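Local coordinates for cysteine desulfurase (Fervidobacterium islandicum, PDB 6A6E), which probably catalyses the PLP-dependent removal of sulfur from cysteine, giving alanine and a persulfide sulfur for iron-sulfur cluster assembly, as in other SufS enzymes, at residues E312-V315 with E316-S319. Sequence-based numbering, arbitrary orientation.
Sequences EKHV and EELS
Within the first half of the α-helix 308-327, H314 meets E317 one turn on at one ring edge and L318 over one ring face. H314 ND1 donates to E317 OE2 at 3.2 Å; the N-H···O angle of 165° makes the bond nearly straight, and OE2, met on its anti side, lies in the ring plane although the carboxylate stands almost perpendicular to the ring. E317 reaches it with CG between its backbone N and carbonyl carbon (chi1 90°). L318 CD1 makes a CH-π contact 3.9 Å from the H314 ring centroid. The i to i+4 α-helical pattern runs beneath, as in L318 N to H314 O at 2.9 Å. V315 O is gripped twice, by S319 N and, from the opposite face of its plane, by S319 OG at 2.7 Å. On the exposed side K313 NZ forms a salt bridge with E316 OE1, 3.2 Å apart. H314 NE2 donates to N405 O, just before helix 407-423, while S7 and T8 of the N-terminal segment bind the E317 carboxylate. A leucine at H314 would probably leave N405 O and E317 OE2 without this imidazole donor.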
ATOM      1  N   GLU A 312      -0.945 -13.961 -23.771  1.00 21.47           N
ATOM      2  CA  GLU A 312      -1.625 -15.095 -23.325  1.00 22.35           C
ATOM      3  C   GLU A 312      -1.245 -16.356 -24.080  1.00 28.77           C
ATOM      4  O   GLU A 312      -0.963 -17.388 -23.438  1.00 27.26           O
ATOM      5  CB  GLU A 312      -3.121 -14.849 -23.372  1.00 24.33           C
ATOM      6  CG  GLU A 312      -3.950 -16.054 -23.026  1.00 26.05           C
ATOM      7  CD  GLU A 312      -5.455 -15.803 -23.047  1.00 30.82           C
ATOM      8  OE1 GLU A 312      -5.987 -14.653 -22.875  1.00 27.89           O
ATOM      9  OE2 GLU A 312      -6.148 -16.827 -23.159  1.00 36.21           O
ATOM     10  N   LYS A 313      -1.206 -16.271 -25.416  1.00 29.10           N
ATOM     11  CA  LYS A 313      -0.755 -17.393 -26.253  1.00 31.06           C
ATOM     12  C   LYS A 313       0.680 -17.790 -25.990  1.00 27.68           C
ATOM     13  O   LYS A 313       0.959 -18.967 -25.948  1.00 25.06           O
ATOM     14  CB  LYS A 313      -0.911 -17.087 -27.768  1.00 35.37           C
ATOM     15  CG  LYS A 313      -2.323 -17.259 -28.312  1.00 43.88           C
ATOM     16  CD  LYS A 313      -2.562 -18.737 -28.674  1.00 56.62           C
ATOM     17  CE  LYS A 313      -3.987 -19.066 -29.137  1.00 64.15           C
ATOM     18  NZ  LYS A 313      -4.954 -19.190 -27.999  1.00 67.70           N
ATOM     19  N   HIS A 314       1.588 -16.821 -25.856  1.00 24.82           N
ATOM     20  CA  HIS A 314       2.979 -17.114 -25.582  1.00 27.61           C
ATOM     21  C   HIS A 314       3.122 -17.875 -24.268  1.00 28.67           C
ATOM     22  O   HIS A 314       3.737 -18.949 -24.227  1.00 23.86           O
ATOM     23  CB  HIS A 314       3.813 -15.861 -25.579  1.00 30.17           C
ATOM     24  CG  HIS A 314       5.233 -16.072 -25.163  1.00 31.32           C
ATOM     25  ND1 HIS A 314       6.103 -16.886 -25.855  1.00 33.15           N
ATOM     26  CD2 HIS A 314       5.958 -15.532 -24.153  1.00 35.09           C
ATOM     27  CE1 HIS A 314       7.293 -16.850 -25.287  1.00 30.49           C
ATOM     28  NE2 HIS A 314       7.240 -16.036 -24.252  1.00 31.36           N
ATOM     29  N   VAL A 315       2.506 -17.355 -23.211  1.00 26.52           N
ATOM     30  CA  VAL A 315       2.528 -18.048 -21.935  1.00 29.04           C
ATOM     31  C   VAL A 315       1.909 -19.452 -22.024  1.00 29.16           C
ATOM     32  O   VAL A 315       2.410 -20.386 -21.435  1.00 25.93           O
ATOM     33  CB  VAL A 315       1.833 -17.221 -20.809  1.00 28.12           C
ATOM     34  CG1 VAL A 315       1.881 -18.005 -19.531  1.00 32.50           C
ATOM     35  CG2 VAL A 315       2.594 -15.942 -20.544  1.00 27.95           C
ATOM     36  N   GLU A 316       0.833 -19.582 -22.790  1.00 31.72           N
ATOM     37  CA  GLU A 316       0.219 -20.866 -23.047  1.00 37.05           C
ATOM     38  C   GLU A 316       1.203 -21.843 -23.702  1.00 30.26           C
ATOM     39  O   GLU A 316       1.335 -22.966 -23.259  1.00 26.64           O
ATOM     40  CB  GLU A 316      -1.022 -20.661 -23.917  1.00 42.49           C
ATOM     41  CG  GLU A 316      -1.849 -21.886 -24.200  1.00 52.06           C
ATOM     42  CD  GLU A 316      -3.259 -21.495 -24.623  1.00 66.70           C
ATOM     43  OE1 GLU A 316      -3.402 -20.871 -25.704  1.00 73.18           O
ATOM     44  OE2 GLU A 316      -4.221 -21.784 -23.873  1.00 78.17           O
ATOM     45  N   GLU A 317       1.937 -21.408 -24.695  1.00 28.84           N
ATOM     46  CA  GLU A 317       2.854 -22.330 -25.378  1.00 33.66           C
ATOM     47  C   GLU A 317       4.052 -22.650 -24.472  1.00 32.79           C
ATOM     48  O   GLU A 317       4.539 -23.781 -24.442  1.00 27.55           O
ATOM     49  CB  GLU A 317       3.275 -21.806 -26.775  1.00 35.78           C
ATOM     50  CG  GLU A 317       4.519 -20.932 -26.802  1.00 48.20           C
ATOM     51  CD  GLU A 317       4.714 -20.155 -28.123  1.00 56.70           C
ATOM     52  OE1 GLU A 317       4.162 -20.663 -29.157  1.00 48.07           O
ATOM     53  OE2 GLU A 317       5.414 -19.059 -28.094  1.00 53.50           O
ATOM     54  N   LEU A 318       4.515 -21.678 -23.688  1.00 29.86           N
ATOM     55  CA  LEU A 318       5.566 -21.974 -22.738  1.00 28.91           C
ATOM     56  C   LEU A 318       5.105 -22.984 -21.719  1.00 28.21           C
ATOM     57  O   LEU A 318       5.859 -23.857 -21.375  1.00 29.49           O
ATOM     58  CB  LEU A 318       6.014 -20.732 -21.982  1.00 30.28           C
ATOM     59  CG  LEU A 318       6.817 -19.732 -22.745  1.00 29.94           C
ATOM     60  CD1 LEU A 318       7.007 -18.515 -21.848  1.00 31.40           C
ATOM     61  CD2 LEU A 318       8.149 -20.359 -23.130  1.00 28.91           C
ATOM     62  N   SER A 319       3.878 -22.826 -21.237  1.00 27.91           N
ATOM     63  CA  SER A 319       3.309 -23.719 -20.239  1.00 28.94           C
ATOM     64  C   SER A 319       3.202 -25.148 -20.720  1.00 29.07           C
ATOM     65  O   SER A 319       3.492 -26.086 -19.945  1.00 27.39           O
ATOM     66  CB  SER A 319       1.902 -23.295 -19.796  1.00 28.63           C
ATOM     67  OG  SER A 319       1.887 -21.984 -19.289  1.00 33.48           O
TER